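Local coordinates for pantothenate kinase (Coxiella burnetii, PDB 3TQC), which catalyses the ATP-dependent phosphorylation of (R)-pantothenate to (R)-4'-phosphopantothenate, the first of five steps in the biosynthesis of coenzyme A, at residues P92-I97 / A166-Q171; E126-D131 / D198-E203; Y155-L160 / G204-Q209; V174-Y179 / E192-P197. One frame throughout, in Å; residues are numbered along the deposited sequence.

Contact 1 of 4, residues P92-I97 / A166-Q171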
# COMPACT_ATOMS: atom_id res chain seq x y z
N PRO B 92 2.76 -13.83 9.23
CA PRO B 92 3.82 -13.97 8.24
C PRO B 92 4.12 -12.66 7.51
O PRO B 92 3.26 -11.80 7.35
CB PRO B 92 3.25 -15.01 7.25
CG PRO B 92 2.16 -15.71 8.01
CD PRO B 92 1.56 -14.58 8.84
N TYR B 93 5.36 -12.53 7.10
CA TYR B 93 5.77 -11.48 6.22
C TYR B 93 5.41 -11.94 4.81
O TYR B 93 5.75 -13.05 4.44
CB TYR B 93 7.28 -11.27 6.34
CG TYR B 93 7.74 -10.00 5.70
CD1 TYR B 93 7.84 -8.84 6.43
CD2 TYR B 93 8.10 -9.97 4.36
CE1 TYR B 93 8.27 -7.68 5.85
CE2 TYR B 93 8.51 -8.82 3.76
CZ TYR B 93 8.61 -7.67 4.52
OH TYR B 93 9.03 -6.51 3.92
N ILE B 94 4.69 -11.12 4.05
CA ILE B 94 4.23 -11.53 2.72
C ILE B 94 4.88 -10.68 1.65
O ILE B 94 4.77 -9.46 1.67
CB ILE B 94 2.72 -11.42 2.57
CG1 ILE B 94 2.01 -12.24 3.66
CG2 ILE B 94 2.31 -11.91 1.20
CD1 ILE B 94 0.56 -12.57 3.33
N ILE B 95 5.53 -11.35 0.71
CA ILE B 95 6.23 -10.70 -0.38
C ILE B 95 5.45 -10.95 -1.67
O ILE B 95 5.19 -12.09 -2.03
CB ILE B 95 7.65 -11.25 -0.53
CG1 ILE B 95 8.48 -10.96 0.72
CG2 ILE B 95 8.35 -10.66 -1.75
CD1 ILE B 95 9.80 -11.80 0.78
N GLY B 96 5.07 -9.88 -2.36
CA GLY B 96 4.29 -9.98 -3.58
C GLY B 96 5.21 -10.08 -4.78
O GLY B 96 6.25 -9.42 -4.82
N ILE B 97 4.87 -10.95 -5.73
CA ILE B 97 5.59 -10.98 -6.99
C ILE B 97 4.60 -10.83 -8.13
O ILE B 97 3.71 -11.67 -8.30
CB ILE B 97 6.38 -12.26 -7.17
CG1 ILE B 97 7.37 -12.46 -6.03
CG2 ILE B 97 7.18 -12.21 -8.49
CD1 ILE B 97 8.24 -13.67 -6.27
N ALA B 166 -7.01 -13.92 6.29
CA ALA B 166 -6.86 -14.99 7.26
C ALA B 166 -5.39 -15.18 7.64
O ALA B 166 -5.06 -15.36 8.81
CB ALA B 166 -7.44 -16.26 6.71
N ILE B 167 -4.50 -15.10 6.66
CA ILE B 167 -3.08 -15.29 6.94
C ILE B 167 -2.59 -14.16 7.84
O ILE B 167 -1.90 -14.40 8.81
CB ILE B 167 -2.26 -15.42 5.65
CG1 ILE B 167 -2.63 -16.74 4.96
CG2 ILE B 167 -0.76 -15.41 5.95
CD1 ILE B 167 -2.05 -16.90 3.58
N LYS B 168 -3.01 -12.94 7.53
CA LYS B 168 -2.56 -11.76 8.24
C LYS B 168 -3.31 -11.57 9.53
O LYS B 168 -3.03 -10.63 10.28
CB LYS B 168 -2.69 -10.52 7.35
CG LYS B 168 -1.52 -10.36 6.37
CD LYS B 168 -0.20 -10.16 7.11
CE LYS B 168 0.84 -9.48 6.24
NZ LYS B 168 2.11 -9.28 6.97
N SER B 169 -4.27 -12.46 9.79
CA SER B 169 -4.94 -12.53 11.07
C SER B 169 -4.33 -13.59 11.99
O SER B 169 -4.70 -13.68 13.13
CB SER B 169 -6.41 -12.82 10.85
OG SER B 169 -7.00 -11.83 10.06
N GLY B 170 -3.38 -14.37 11.49
CA GLY B 170 -2.72 -15.39 12.31
C GLY B 170 -3.39 -16.75 12.25
O GLY B 170 -2.99 -17.66 12.99
N GLN B 171 -4.38 -16.89 11.37
CA GLN B 171 -5.15 -18.12 11.24
C GLN B 171 -4.29 -19.30 10.80
O GLN B 171 -3.44 -19.18 9.94
CB GLN B 171 -6.28 -17.93 10.23
CG GLN B 171 -7.23 -19.12 10.04
CD GLN B 171 -8.47 -18.76 9.20
OE1 GLN B 171 -8.93 -17.60 9.21
NE2 GLN B 171 -8.99 -19.73 8.45
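Where strand 93-99 sets out toward the P-loop of this kinase, P92 and I94 receive the C-terminal end of helix 157-168 through I167 and K168. The polar part of the meeting is a single bond: K168 NZ donates to P92 O over 2.8 Å. It lies in the plane of the carbonyl, with a C=O...N angle of 160°. The lysine reaches that oxygen by bending once, at chi2 (-63°), and running nearly extended from there to its ammonium group. On the way its CE slides past I94 CG1 at 4.0 Å, the two chains pointing in opposite directions.

I167 supplies the apolar half. Its CG2, anti to the backbone N, lies 3.6 Å from P92 CG, the proline ring and the isoleucine crossing at about a right angle. The same methyl is 4.1 Å from I94 CD1. P92 CD also rests 3.5 Å from I167 O. That carbonyl already accepts from G170 N, one of the two backward bonds of the Schellman motif with which the chain leaves the helix, G170 taking positive phi.

K168 has a second and stronger partner, D228, whose OD2 forms a salt bridge with NZ and also accepts the backbone N-H of I94. At the same helix end, S169 O accepts from K320 of the second subunit. A buried ammonium is thus shared between a carboxylate and a main-chain carbonyl, so its positive charge is probably well compensated, and its bonds tie the helix end to the start of the strand.

Contact 2 of 4, residues E126-D131 / D198-E203; sequences EVITTD and DIVILE
E203 O is met by two groups at the end of strand 125-129: the backbone N of T130, just past the strand, donates to it at 2.6 Å, and T129 CA lies 3.2 Å from E203 O in a C-H...O contact. The next carbonyl back with a partner across the gap, I201 O, repeats the pattern, taking the N-H of I128 at 2.7 Å beside a weaker C-H contact from V127 CA. E126 gives its N-H to I199 O and takes that of I201 on its own O, straddling V200, and I128 straddles L202 likewise through I201 O and E203 N, as in parallel pairing; the strand directions differ by 24°. Strand 125-129 is the outermost strand on this side of the mixed sheet of the P-loop kinase core, with 199-203 between it and 93-99.

On one face I128 crosses L202 obliquely: its CG2 meets L202 CD1 at 3.5 Å, while its CG1 turns back to V200 CG1 at 3.7 Å. V194 of strand 190-194 covers the same face. V127 CG2 lies 3.9 Å from I201 CB on the face that helix 105-116 covers, S109 touching both V127 and I201.

E203 belongs to this second face. With chi1 at 50° its CG stands between the backbone N and the carbonyl carbon and its chain bends again at chi2, carrying CD over T129, 3.8 Å from T129 CB. OE2 is hydrogen-bonded to S109; the E203 side chain touches S106 of the P-loop, and its own nearest approach to the bound ADP is about 5 Å.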
# COMPACT_ATOMS: atom_id res chain seq x y z
N GLU B 126 6.41 -20.09 2.13
CA GLU B 126 5.35 -20.64 1.27
C GLU B 126 5.07 -19.76 0.09
O GLU B 126 5.20 -18.55 0.17
CB GLU B 126 4.05 -20.83 2.03
CG GLU B 126 4.18 -21.79 3.17
CD GLU B 126 4.27 -23.23 2.74
OE1 GLU B 126 4.55 -23.55 1.56
OE2 GLU B 126 4.08 -24.09 3.62
N VAL B 127 4.66 -20.38 -1.01
CA VAL B 127 4.29 -19.64 -2.20
C VAL B 127 2.80 -19.81 -2.45
O VAL B 127 2.28 -20.94 -2.45
CB VAL B 127 5.10 -20.11 -3.40
CG1 VAL B 127 4.53 -19.54 -4.71
CG2 VAL B 127 6.56 -19.71 -3.22
N ILE B 128 2.12 -18.68 -2.62
CA ILE B 128 0.72 -18.66 -3.05
C ILE B 128 0.67 -18.09 -4.45
O ILE B 128 1.09 -16.95 -4.65
CB ILE B 128 -0.18 -17.73 -2.18
CG1 ILE B 128 -0.19 -18.16 -0.74
CG2 ILE B 128 -1.60 -17.73 -2.73
CD1 ILE B 128 -0.39 -19.60 -0.60
N THR B 129 0.15 -18.86 -5.40
CA THR B 129 -0.08 -18.33 -6.73
C THR B 129 -1.51 -17.85 -6.78
O THR B 129 -2.42 -18.53 -6.31
CB THR B 129 0.21 -19.34 -7.89
OG1 THR B 129 -0.16 -18.74 -9.15
CG2 THR B 129 -0.55 -20.63 -7.73
N THR B 130 -1.69 -16.68 -7.33
CA THR B 130 -3.01 -16.09 -7.47
C THR B 130 -3.89 -16.85 -8.49
O THR B 130 -5.11 -16.75 -8.43
CB THR B 130 -2.84 -14.59 -7.79
OG1 THR B 130 -2.87 -13.83 -6.55
CG2 THR B 130 -3.88 -14.12 -8.68
N ASP B 131 -3.26 -17.62 -9.38
CA ASP B 131 -3.95 -18.47 -10.36
C ASP B 131 -5.05 -19.29 -9.71
O ASP B 131 -6.11 -19.52 -10.29
CB ASP B 131 -2.99 -19.48 -11.02
CG ASP B 131 -1.80 -18.82 -11.72
OD1 ASP B 131 -1.91 -17.63 -12.09
OD2 ASP B 131 -0.76 -19.51 -11.90
N ASP B 198 6.87 -18.28 8.03
CA ASP B 198 7.50 -17.02 8.34
C ASP B 198 7.31 -16.06 7.19
O ASP B 198 7.21 -14.86 7.38
CB ASP B 198 8.98 -17.26 8.60
CG ASP B 198 9.20 -18.18 9.76
OD1 ASP B 198 8.84 -17.76 10.90
OD2 ASP B 198 9.69 -19.32 9.53
N ILE B 199 7.27 -16.61 5.98
CA ILE B 199 7.16 -15.82 4.77
C ILE B 199 6.17 -16.48 3.82
O ILE B 199 6.17 -17.71 3.66
CB ILE B 199 8.52 -15.69 4.06
CG1 ILE B 199 9.53 -14.97 4.98
CG2 ILE B 199 8.35 -14.99 2.72
CD1 ILE B 199 10.98 -14.98 4.44
N VAL B 200 5.32 -15.65 3.22
CA VAL B 200 4.47 -16.08 2.14
C VAL B 200 4.91 -15.30 0.92
O VAL B 200 4.99 -14.07 0.97
CB VAL B 200 2.99 -15.79 2.43
CG1 VAL B 200 2.14 -16.12 1.20
CG2 VAL B 200 2.53 -16.57 3.67
N ILE B 201 5.22 -16.00 -0.16
CA ILE B 201 5.50 -15.32 -1.40
C ILE B 201 4.22 -15.40 -2.19
O ILE B 201 3.75 -16.48 -2.50
CB ILE B 201 6.67 -15.97 -2.17
CG1 ILE B 201 7.99 -15.76 -1.42
CG2 ILE B 201 6.78 -15.40 -3.59
CD1 ILE B 201 9.12 -16.65 -1.90
N LEU B 202 3.63 -14.25 -2.49
CA LEU B 202 2.36 -14.19 -3.20
C LEU B 202 2.62 -13.79 -4.65
O LEU B 202 2.98 -12.65 -4.91
CB LEU B 202 1.43 -13.19 -2.52
CG LEU B 202 0.04 -13.01 -3.13
CD1 LEU B 202 -0.73 -14.33 -3.11
CD2 LEU B 202 -0.72 -11.90 -2.41
N GLU B 203 2.48 -14.72 -5.58
CA GLU B 203 2.70 -14.40 -6.99
C GLU B 203 1.39 -14.41 -7.75
O GLU B 203 0.51 -15.23 -7.50
CB GLU B 203 3.69 -15.37 -7.65
CG GLU B 203 3.37 -16.81 -7.41
CD GLU B 203 3.59 -17.69 -8.63
OE1 GLU B 203 3.01 -17.41 -9.70
OE2 GLU B 203 4.30 -18.71 -8.48

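Contact 3 of 4, residues Y155-L160 / G204-Q209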
# COMPACT_ATOMS: atom_id res chain seq x y z
N TYR B 155 -10.93 -13.39 -11.68
CA TYR B 155 -10.55 -13.86 -10.34
C TYR B 155 -11.67 -13.74 -9.33
O TYR B 155 -12.43 -12.77 -9.34
CB TYR B 155 -9.37 -13.06 -9.78
CG TYR B 155 -8.10 -13.22 -10.56
CD1 TYR B 155 -7.18 -14.22 -10.25
CD2 TYR B 155 -7.83 -12.39 -11.62
CE1 TYR B 155 -6.01 -14.37 -10.97
CE2 TYR B 155 -6.69 -12.53 -12.35
CZ TYR B 155 -5.78 -13.50 -12.03
OH TYR B 155 -4.65 -13.59 -12.79
N ASP B 156 -11.71 -14.71 -8.42
CA ASP B 156 -12.55 -14.66 -7.25
C ASP B 156 -11.85 -13.77 -6.20
O ASP B 156 -11.13 -14.26 -5.33
CB ASP B 156 -12.76 -16.08 -6.73
CG ASP B 156 -13.77 -16.15 -5.60
OD1 ASP B 156 -14.03 -15.10 -4.99
OD2 ASP B 156 -14.28 -17.26 -5.33
N MET B 157 -12.06 -12.47 -6.29
CA MET B 157 -11.34 -11.55 -5.40
C MET B 157 -11.75 -11.69 -3.95
O MET B 157 -10.91 -11.64 -3.08
CB MET B 157 -11.50 -10.09 -5.87
CG MET B 157 -10.48 -9.11 -5.28
SD MET B 157 -8.74 -9.51 -5.61
CE MET B 157 -8.94 -10.26 -7.23
N PRO B 158 -13.05 -11.85 -3.67
CA PRO B 158 -13.37 -12.01 -2.25
C PRO B 158 -12.66 -13.22 -1.63
O PRO B 158 -12.26 -13.17 -0.47
CB PRO B 158 -14.90 -12.22 -2.25
CG PRO B 158 -15.38 -11.65 -3.56
CD PRO B 158 -14.25 -11.77 -4.53
N SER B 159 -12.48 -14.28 -2.41
CA SER B 159 -11.79 -15.46 -1.93
C SER B 159 -10.28 -15.20 -1.69
O SER B 159 -9.70 -15.64 -0.69
CB SER B 159 -11.99 -16.63 -2.89
OG SER B 159 -11.26 -17.74 -2.44
N LEU B 160 -9.65 -14.47 -2.60
CA LEU B 160 -8.26 -14.15 -2.41
C LEU B 160 -8.09 -13.25 -1.18
O LEU B 160 -7.20 -13.48 -0.39
CB LEU B 160 -7.68 -13.47 -3.66
CG LEU B 160 -6.25 -12.92 -3.61
CD1 LEU B 160 -5.26 -13.96 -3.15
CD2 LEU B 160 -5.89 -12.42 -5.01
N GLY B 204 1.27 -13.47 -8.68
CA GLY B 204 0.20 -13.47 -9.66
C GLY B 204 0.15 -12.18 -10.44
O GLY B 204 0.68 -11.16 -10.02
N LEU B 205 -0.55 -12.23 -11.57
CA LEU B 205 -0.76 -11.07 -12.44
C LEU B 205 -1.28 -9.83 -11.70
O LEU B 205 -0.89 -8.70 -12.01
CB LEU B 205 -1.79 -11.43 -13.54
CG LEU B 205 -1.57 -12.69 -14.37
CD1 LEU B 205 -2.65 -12.86 -15.43
CD2 LEU B 205 -0.19 -12.66 -15.03
N ASN B 206 -2.17 -10.05 -10.74
CA ASN B 206 -3.12 -9.02 -10.31
C ASN B 206 -2.87 -8.43 -8.94
O ASN B 206 -3.74 -7.74 -8.41
CB ASN B 206 -4.53 -9.61 -10.31
CG ASN B 206 -4.65 -10.86 -9.43
OD1 ASN B 206 -3.67 -11.55 -9.19
ND2 ASN B 206 -5.86 -11.16 -8.99
N ILE B 207 -1.71 -8.69 -8.35
CA ILE B 207 -1.54 -8.40 -6.92
C ILE B 207 -1.37 -6.93 -6.61
O ILE B 207 -1.48 -6.54 -5.44
CB ILE B 207 -0.37 -9.16 -6.31
CG1 ILE B 207 0.93 -8.85 -7.05
CG2 ILE B 207 -0.68 -10.63 -6.29
CD1 ILE B 207 2.18 -9.11 -6.21
N LEU B 208 -1.07 -6.12 -7.62
CA LEU B 208 -0.87 -4.69 -7.46
C LEU B 208 -2.11 -3.88 -7.87
O LEU B 208 -2.11 -2.66 -7.78
CB LEU B 208 0.34 -4.26 -8.29
CG LEU B 208 1.61 -4.99 -7.92
CD1 LEU B 208 2.82 -4.47 -8.67
CD2 LEU B 208 1.83 -4.89 -6.42
N GLN B 209 -3.14 -4.58 -8.31
CA GLN B 209 -4.36 -3.94 -8.76
C GLN B 209 -5.25 -3.56 -7.60
O GLN B 209 -4.98 -3.88 -6.44
CB GLN B 209 -5.12 -4.88 -9.68
CG GLN B 209 -4.37 -5.23 -10.94
CD GLN B 209 -5.08 -6.32 -11.74
OE1 GLN B 209 -6.21 -6.70 -11.43
NE2 GLN B 209 -4.41 -6.82 -12.77
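Y155 and N206 form a stack of amide on aromatic ring, made between the residue two before helix 157-168 and the turn that follows strand 199-203. N206 ND2 sits 3.3 Å above the plane of the Y155 ring, over its centre, and the amide and ring planes are only 21° apart. The nitrogen is thus at similar distances from all six ring carbons, 3.4 Å from Y155 CG at the nearest, and none of its contacts with the segment from Y155 to L160 is a hydrogen bond. M157 CE closes in on the same ND2 at 3.7 Å, the bent methionine running past the asparagine in the opposite direction, and L160 CD2 comes to 4.2 Å. Farther along the ring, Y155 OH lies 3.4 Å from L205 CD1, those two side chains crossing at about a right angle.

One step out, N206 owes its reach to a chi1 of 57° and to two type I turns, G204 to I207 and N206 to Q209. L205 also approaches V101, predicted to bind ATP. On the helix side, D156 is the N-cap: its OD1 takes the N-H of S159 at 3.1 Å, from above the carboxylate plane.

Contact 4 of 4, residues V174-Y179 / E192-P197; sequences VRIPVY and EIVDQP
Chi1 of -54° places I176 CG1 anti to its carbonyl carbon, and chi2 of -62° folds CD1 round, so that both carbons face V194 CG2, itself anti to the valine carbonyl. I176 CG1 and V194 CG2 are 3.5 Å apart, tighter than a usual carbon contact, with I176 CD1 at 4.0 Å from the same methyl. E192 starts with the same first torsion and then extends; V178 CG2 meets its CG at 3.8 Å, the two side chains nearly perpendicular.

Beneath these side chains runs an antiparallel pairing of strands 174-180 and 190-194, inclined at 141°, in a three-stranded sheet where 174-180 is central. V174 with V194 and I176 with E192 are hydrogen-bonded pairs. V174 N reaches V194 O at 2.8 Å and is answered by V194 N to V174 O at 3.0 Å; I176 N and E192 O, like E192 N and I176 O, repeat the exchange at 2.8 Å. R175 and I193 form the non-hydrogen-bonded pair between them and lie on the exposed face.

The face with V174, I176 and V194 is buried against helix 157-168, through V163, A166 and I167, while I128 of strand 125-129 touches I176 and V194.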
# COMPACT_ATOMS: atom_id res chain seq x y z
N VAL B 174 -4.57 -22.42 6.49
CA VAL B 174 -5.41 -21.78 5.50
C VAL B 174 -5.31 -22.56 4.20
O VAL B 174 -4.22 -22.93 3.75
CB VAL B 174 -5.02 -20.33 5.30
CG1 VAL B 174 -5.88 -19.69 4.18
CG2 VAL B 174 -5.19 -19.60 6.61
N ARG B 175 -6.48 -22.83 3.63
CA ARG B 175 -6.58 -23.65 2.44
C ARG B 175 -6.48 -22.79 1.19
O ARG B 175 -7.18 -21.81 1.05
CB ARG B 175 -7.87 -24.46 2.51
CG ARG B 175 -7.80 -25.50 3.62
CD ARG B 175 -9.16 -25.95 4.12
NE ARG B 175 -9.10 -27.26 4.78
CZ ARG B 175 -8.50 -27.51 5.95
NH1 ARG B 175 -7.87 -26.55 6.64
NH2 ARG B 175 -8.52 -28.74 6.44
N ILE B 176 -5.57 -23.14 0.28
CA ILE B 176 -5.35 -22.35 -0.92
C ILE B 176 -5.80 -23.19 -2.09
O ILE B 176 -5.32 -24.30 -2.25
CB ILE B 176 -3.86 -22.03 -1.13
CG1 ILE B 176 -3.26 -21.34 0.12
CG2 ILE B 176 -3.67 -21.20 -2.42
CD1 ILE B 176 -3.90 -20.01 0.48
N PRO B 177 -6.72 -22.67 -2.93
CA PRO B 177 -7.17 -23.43 -4.08
C PRO B 177 -6.07 -23.57 -5.12
O PRO B 177 -5.12 -22.80 -5.13
CB PRO B 177 -8.37 -22.62 -4.60
CG PRO B 177 -8.13 -21.27 -4.13
CD PRO B 177 -7.42 -21.38 -2.82
N VAL B 178 -6.17 -24.61 -5.93
CA VAL B 178 -5.09 -25.02 -6.83
C VAL B 178 -5.55 -24.93 -8.28
O VAL B 178 -6.62 -25.40 -8.62
CB VAL B 178 -4.64 -26.45 -6.51
CG1 VAL B 178 -3.62 -26.97 -7.54
CG2 VAL B 178 -4.07 -26.52 -5.08
N TYR B 179 -4.73 -24.32 -9.12
CA TYR B 179 -4.95 -24.21 -10.55
C TYR B 179 -3.97 -25.11 -11.33
O TYR B 179 -2.77 -25.06 -11.10
CB TYR B 179 -4.75 -22.76 -10.98
CG TYR B 179 -5.04 -22.49 -12.44
CD1 TYR B 179 -6.35 -22.32 -12.89
CD2 TYR B 179 -4.01 -22.39 -13.36
CE1 TYR B 179 -6.61 -22.08 -14.24
CE2 TYR B 179 -4.26 -22.15 -14.69
CZ TYR B 179 -5.56 -21.99 -15.12
OH TYR B 179 -5.81 -21.73 -16.45
N GLU B 192 -3.81 -26.47 -1.20
CA GLU B 192 -2.52 -26.42 -0.53
C GLU B 192 -2.76 -25.80 0.84
O GLU B 192 -3.75 -25.10 1.04
CB GLU B 192 -1.53 -25.58 -1.32
CG GLU B 192 -1.17 -26.22 -2.66
CD GLU B 192 -0.23 -25.37 -3.48
OE1 GLU B 192 0.05 -24.21 -3.09
OE2 GLU B 192 0.24 -25.88 -4.53
N ILE B 193 -1.88 -26.07 1.79
CA ILE B 193 -2.05 -25.57 3.13
C ILE B 193 -0.92 -24.61 3.47
O ILE B 193 0.24 -24.95 3.37
CB ILE B 193 -2.12 -26.70 4.14
CG1 ILE B 193 -3.41 -27.50 3.92
CG2 ILE B 193 -2.05 -26.14 5.55
CD1 ILE B 193 -3.32 -28.92 4.37
N VAL B 194 -1.30 -23.38 3.81
CA VAL B 194 -0.41 -22.36 4.30
C VAL B 194 -0.69 -22.26 5.80
O VAL B 194 -1.81 -21.95 6.22
CB VAL B 194 -0.67 -21.00 3.58
CG1 VAL B 194 0.14 -19.89 4.20
CG2 VAL B 194 -0.38 -21.12 2.07
N ASP B 195 0.32 -22.54 6.61
CA ASP B 195 0.15 -22.66 8.05
C ASP B 195 1.09 -21.76 8.86
O ASP B 195 2.04 -22.24 9.50
CB ASP B 195 0.31 -24.11 8.49
CG ASP B 195 0.05 -24.31 9.97
OD1 ASP B 195 -0.78 -23.54 10.52
OD2 ASP B 195 0.66 -25.22 10.58
N GLN B 196 0.78 -20.47 8.87
CA GLN B 196 1.60 -19.44 9.52
C GLN B 196 3.10 -19.63 9.32
O GLN B 196 3.85 -19.68 10.27
CB GLN B 196 1.24 -19.31 11.00
CG GLN B 196 -0.16 -18.78 11.20
CD GLN B 196 -0.33 -17.35 10.71
OE1 GLN B 196 -1.22 -17.05 9.91
NE2 GLN B 196 0.51 -16.46 11.21
N PRO B 197 3.53 -19.70 8.05
CA PRO B 197 4.96 -19.76 7.80
C PRO B 197 5.56 -18.41 8.16
O PRO B 197 4.84 -17.49 8.56
CB PRO B 197 5.02 -19.97 6.30
CG PRO B 197 3.83 -19.22 5.79
CD PRO B 197 2.77 -19.42 6.82

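Contacts 1 and 2 share the main sheet, their centres 9 Å apart, because strands 93-99 and 199-203 are neighbours in it; I97 N probably bonds to L202 O. Contact 4 pairs two strands of the small three-stranded sheet, its centre also 9 Å from that of contact 2, and its whole span is nested inside the chain loop that contact 2 closes. Helix 157-168 links contacts 1 and 3, using its last turn in one and its first in the other, the centres of these two contacts being 14 Å apart. Along the chain contacts 1, 2 and 3 cross one another, whereas contact 1 closes before contact 4 opens. The excursion from 131 to 198 is thereby folded back onto the nucleotide-binding core.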